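Local coordinates for DUF4595 domain-containing protein (Bacteroides vulgatus, PDB 3TZG) that is of unknown function but forms a porin-like antiparallel beta barrel of the BVU_2266-like family, at residues Glu27-Arg30 / Ile34-Tyr37; Val129-Gln132 / Leu136-Val139. All blocks are in the same frame, centred on the assembly; numbering follows the deposited sequence.

Contact 1 (Glu27-Arg30 / Ile34-Tyr37); sequences EYDR and IIKY
Glu27 and the Ile35-Lys36 pair meet through main-chain bonds that converge on one carbonyl. Ile35 N donates a hydrogen bond to Glu27 O at 2.8 Å, nearly straight (171°), while Lys36 N reaches the same oxygen more loosely, 3.3 Å and 142°, both donors lying on the same face of the carbonyl plane. The return bond runs from Glu27 N to Lys36 O, 2.8 Å. Beyond it, the CB atoms of Glu27 and Lys36 touch at 3.8 Å, while each charged end leads away from the opposite strand. On the other face, the CD1 side of the Tyr28 ring lies against the backbone of Ile34, with CE1 3.9 Å from Ile34 CB. With CG of Tyr28 opposite its own carbonyl carbon (chi1 -56°), the ring is carried obliquely against Ile34, and its hydroxyl bonds to Val10 O and Asn168 ND2. Ile35 fills the turnward end: CG1 packs 3.7 Å from Tyr28 C, and CG2 lies 3.9 Å from Asp29 OD2, whose carboxylate is paired with Lys33. Replacing Ile35 by an alanine would probably open a gap beside the Tyr28 carbonyl carbon and leave the Asp29 side chain without its apolar neighbour. Farther out, Ile35 exchanges backbone bonds with Val42, and Ile34 O accepts from Tyr44 OH, so the second strand is held from its far edge too. Two residues facing one define a classic beta bulge, here at the turn end of the antiparallel hairpin formed by strands 23-28 and 34-37.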
loop_
_atom_site.group_PDB
_atom_site.type_symbol
_atom_site.label_atom_id
_atom_site.label_comp_id
_atom_site.label_asym_id
_atom_site.label_seq_id
_atom_site.Cartn_x
_atom_site.Cartn_y
_atom_site.Cartn_z
ATOM N N GLU A 27 6.977 -4.696 15.958
ATOM C CA GLU A 27 7.211 -4.156 17.299
ATOM C C GLU A 27 6.597 -2.762 17.447
ATOM O O GLU A 27 6.515 -2.010 16.467
ATOM C CB GLU A 27 8.717 -4.123 17.643
ATOM C CG GLU A 27 9.356 -5.500 17.795
ATOM C CD GLU A 27 8.754 -6.390 18.871
ATOM O OE1 GLU A 27 8.412 -5.869 19.958
ATOM O OE2 GLU A 27 8.638 -7.614 18.629
ATOM N N TYR A 28 6.146 -2.443 18.685
ATOM C CA TYR A 28 5.474 -1.188 19.038
ATOM C C TYR A 28 6.054 -0.543 20.286
ATOM O O TYR A 28 6.560 -1.246 21.166
ATOM C CB TYR A 28 3.970 -1.425 19.270
ATOM C CG TYR A 28 3.255 -2.059 18.099
ATOM C CD1 TYR A 28 2.719 -1.279 17.075
ATOM C CD2 TYR A 28 3.126 -3.442 18.003
ATOM C CE1 TYR A 28 2.082 -1.864 15.976
ATOM C CE2 TYR A 28 2.503 -4.041 16.906
ATOM C CZ TYR A 28 1.973 -3.250 15.899
ATOM O OH TYR A 28 1.349 -3.855 14.832
ATOM N N ASP A 29 5.945 0.795 20.387
ATOM C CA ASP A 29 6.414 1.525 21.560
ATOM C C ASP A 29 5.291 1.613 22.606
ATOM O O ASP A 29 4.175 1.151 22.343
ATOM C CB ASP A 29 6.933 2.910 21.170
ATOM C CG ASP A 29 5.932 3.892 20.593
ATOM O OD1 ASP A 29 4.722 3.787 20.932
ATOM O OD2 ASP A 29 6.374 4.848 19.903
ATOM N N ARG A 30 5.574 2.235 23.766
ATOM C CA ARG A 30 4.659 2.393 24.913
ATOM C C ARG A 30 3.320 3.105 24.551
ATOM O O ARG A 30 2.374 3.035 25.340
ATOM C CB ARG A 30 5.353 3.184 26.038
ATOM N N ILE A 34 4.046 1.900 15.757
ATOM C CA ILE A 34 4.886 0.829 15.184
ATOM C C ILE A 34 6.306 1.347 15.138
ATOM O O ILE A 34 6.534 2.472 14.689
ATOM C CB ILE A 34 4.392 0.315 13.782
ATOM C CG1 ILE A 34 5.120 -1.000 13.375
ATOM C CG2 ILE A 34 4.450 1.408 12.686
ATOM C CD1 ILE A 34 4.590 -1.734 12.186
ATOM N N ILE A 35 7.252 0.569 15.662
ATOM C CA ILE A 35 8.635 1.028 15.680
ATOM C C ILE A 35 9.497 0.049 14.891
ATOM O O ILE A 35 10.665 0.350 14.630
ATOM C CB ILE A 35 9.172 1.280 17.111
ATOM C CG1 ILE A 35 8.954 0.083 18.046
ATOM C CG2 ILE A 35 8.536 2.560 17.685
ATOM C CD1 ILE A 35 9.712 0.171 19.312
ATOM N N LYS A 36 8.901 -1.076 14.443
ATOM C CA LYS A 36 9.576 -2.084 13.629
ATOM C C LYS A 36 8.573 -2.971 12.872
ATOM O O LYS A 36 7.645 -3.480 13.490
ATOM C CB LYS A 36 10.500 -2.964 14.489
ATOM C CG LYS A 36 11.912 -2.982 13.921
ATOM C CD LYS A 36 12.786 -4.027 14.541
ATOM C CE LYS A 36 14.073 -4.136 13.778
ATOM N NZ LYS A 36 14.987 -5.152 14.363
ATOM N N TYR A 37 8.763 -3.143 11.542
ATOM C CA TYR A 37 7.986 -4.015 10.640
ATOM C C TYR A 37 8.988 -4.996 10.035
ATOM O O TYR A 37 9.612 -4.706 9.006
ATOM C CB TYR A 37 7.205 -3.198 9.574
ATOM C CG TYR A 37 6.332 -4.033 8.646
ATOM C CD1 TYR A 37 6.833 -4.542 7.454
ATOM C CD2 TYR A 37 4.989 -4.254 8.931
ATOM C CE1 TYR A 37 6.043 -5.309 6.608
ATOM C CE2 TYR A 37 4.186 -5.015 8.087
ATOM C CZ TYR A 37 4.720 -5.548 6.930
ATOM O OH TYR A 37 3.934 -6.293 6.083
#

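Contact 2 (Val129-Gln132 / Leu136-Val139); sequences VFDQ and LKEV
A classic beta bulge beside the turn of the hairpin made by strands 120-130 and 136-145 places Lys137 and Glu138 together across from Val129. Val129 O accepts from Lys137 N at 2.9 Å, in its carbonyl plane, and from Glu138 N at 3.2 Å, while Val129 N donates to Glu138 O at 2.9 Å in an almost linear bond (174°). On the face bearing Phe130 and Leu136, the leucine CD1 sits over the aromatic ring, 4.0 Å from its centroid and shifted toward the rim, a CH-pi contact; Leu136 CB adds a touch on Phe130 CE2 at 3.8 Å. Leu136 has CG anti to its backbone N (chi1 176°), which directs the branch to the ring. Tyr157, Tyr128 and Ile176 also pack against this leucine, and Ile106 against the phenylalanine. From the bulge, the Lys137 chain bends at chi2 (-72°) and again at chi4, lapping the side of Asp131 with its CG 3.8 Å from Asp131 CB, until NZ forms a salt bridge with Asp131 OD2 at 3.0 Å, using that oxygen's anti lone pair. Glu138 instead turns its carboxylate to His154. Arg135 forms a second salt bridge to the same Asp131 oxygen, and two cations on one carboxylate would be expected to stabilise its ionised form where the chain reverses.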
loop_
_atom_site.group_PDB
_atom_site.type_symbol
_atom_site.label_atom_id
_atom_site.label_comp_id
_atom_site.label_asym_id
_atom_site.label_seq_id
_atom_site.Cartn_x
_atom_site.Cartn_y
_atom_site.Cartn_z
ATOM N N VAL A 129 -10.777 7.324 -4.844
ATOM C CA VAL A 129 -12.153 7.819 -4.677
ATOM C C VAL A 129 -12.905 6.896 -3.703
ATOM O O VAL A 129 -12.865 5.676 -3.850
ATOM C CB VAL A 129 -12.834 7.914 -6.061
ATOM C CG1 VAL A 129 -14.317 8.237 -5.938
ATOM C CG2 VAL A 129 -12.131 8.957 -6.924
ATOM N N PHE A 130 -13.550 7.497 -2.690
ATOM C CA PHE A 130 -14.258 6.808 -1.593
ATOM C C PHE A 130 -15.737 7.086 -1.633
ATOM O O PHE A 130 -16.134 8.178 -2.051
ATOM C CB PHE A 130 -13.703 7.279 -0.221
ATOM C CG PHE A 130 -12.221 7.060 -0.037
ATOM C CD1 PHE A 130 -11.295 7.921 -0.621
ATOM C CD2 PHE A 130 -11.750 5.969 0.675
ATOM C CE1 PHE A 130 -9.927 7.664 -0.527
ATOM C CE2 PHE A 130 -10.380 5.725 0.789
ATOM C CZ PHE A 130 -9.480 6.577 0.206
ATOM N N ASP A 131 -16.550 6.155 -1.150
ATOM C CA ASP A 131 -17.994 6.347 -1.100
ATOM C C ASP A 131 -18.413 7.097 0.209
ATOM O O ASP A 131 -17.551 7.529 0.985
ATOM C CB ASP A 131 -18.723 4.989 -1.222
ATOM C CG ASP A 131 -18.458 3.969 -0.130
ATOM O OD1 ASP A 131 -17.986 4.372 0.963
ATOM O OD2 ASP A 131 -18.771 2.774 -0.347
ATOM N N GLN A 132 -19.735 7.234 0.439
ATOM C CA GLN A 132 -20.303 7.905 1.611
ATOM C C GLN A 132 -19.796 7.273 2.925
ATOM O O GLN A 132 -19.494 8.006 3.859
ATOM C CB GLN A 132 -21.834 7.840 1.562
ATOM C CG GLN A 132 -22.446 8.512 0.342
ATOM C CD GLN A 132 -23.309 9.652 0.761
ATOM O OE1 GLN A 132 -24.345 9.473 1.424
ATOM N NE2 GLN A 132 -22.913 10.856 0.385
ATOM N N LEU A 136 -13.021 2.621 0.081
ATOM C CA LEU A 136 -12.320 2.904 -1.185
ATOM C C LEU A 136 -13.044 2.181 -2.330
ATOM O O LEU A 136 -13.082 0.947 -2.344
ATOM C CB LEU A 136 -10.843 2.485 -1.088
ATOM C CG LEU A 136 -10.011 2.641 -2.346
ATOM C CD1 LEU A 136 -9.940 4.094 -2.767
ATOM C CD2 LEU A 136 -8.646 2.085 -2.144
ATOM N N LYS A 137 -13.663 2.942 -3.249
ATOM C CA LYS A 137 -14.480 2.362 -4.314
ATOM C C LYS A 137 -13.730 2.217 -5.612
ATOM O O LYS A 137 -13.926 1.213 -6.310
ATOM C CB LYS A 137 -15.754 3.176 -4.549
ATOM C CG LYS A 137 -16.898 2.693 -3.617
ATOM C CD LYS A 137 -17.506 1.293 -4.014
ATOM C CE LYS A 137 -18.554 0.752 -3.083
ATOM N NZ LYS A 137 -19.744 1.654 -2.935
ATOM N N GLU A 138 -12.869 3.194 -5.940
ATOM C CA GLU A 138 -12.106 3.198 -7.199
ATOM C C GLU A 138 -10.760 3.832 -7.050
ATOM O O GLU A 138 -10.590 4.778 -6.272
ATOM C CB GLU A 138 -12.848 3.952 -8.301
ATOM C CG GLU A 138 -14.188 3.404 -8.706
ATOM C CD GLU A 138 -14.950 4.324 -9.633
ATOM O OE1 GLU A 138 -14.351 5.275 -10.185
ATOM O OE2 GLU A 138 -16.151 4.051 -9.849
ATOM N N VAL A 139 -9.809 3.325 -7.822
ATOM C CA VAL A 139 -8.442 3.837 -7.897
ATOM C C VAL A 139 -8.084 4.006 -9.365
ATOM O O VAL A 139 -8.214 3.067 -10.144
ATOM C CB VAL A 139 -7.381 2.977 -7.162
ATOM C CG1 VAL A 139 -6.005 3.671 -7.186
ATOM C CG2 VAL A 139 -7.815 2.627 -5.735
#

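Both contacts lie toward the surface, each with one buried residue, Ile34 in contact 1 and Leu136 in contact 2. They tie separate hairpins of the antiparallel barrel wall, contact 1 earlier in the chain. Their centres are 30 Å apart and their nearest atoms about 17 Å, so they share a local design without touching. The bulge and buried area match, 323 Å² each, but the chemistry around them differs. At 27-30/34-37 no charge pair spans the strands, and an isoleucine lies beside the turn aspartate. At 129-132/136-139 a lysine takes that place and adds a salt bridge, while an aromatic-aliphatic face contact replaces the oblique tyrosine-isoleucine one.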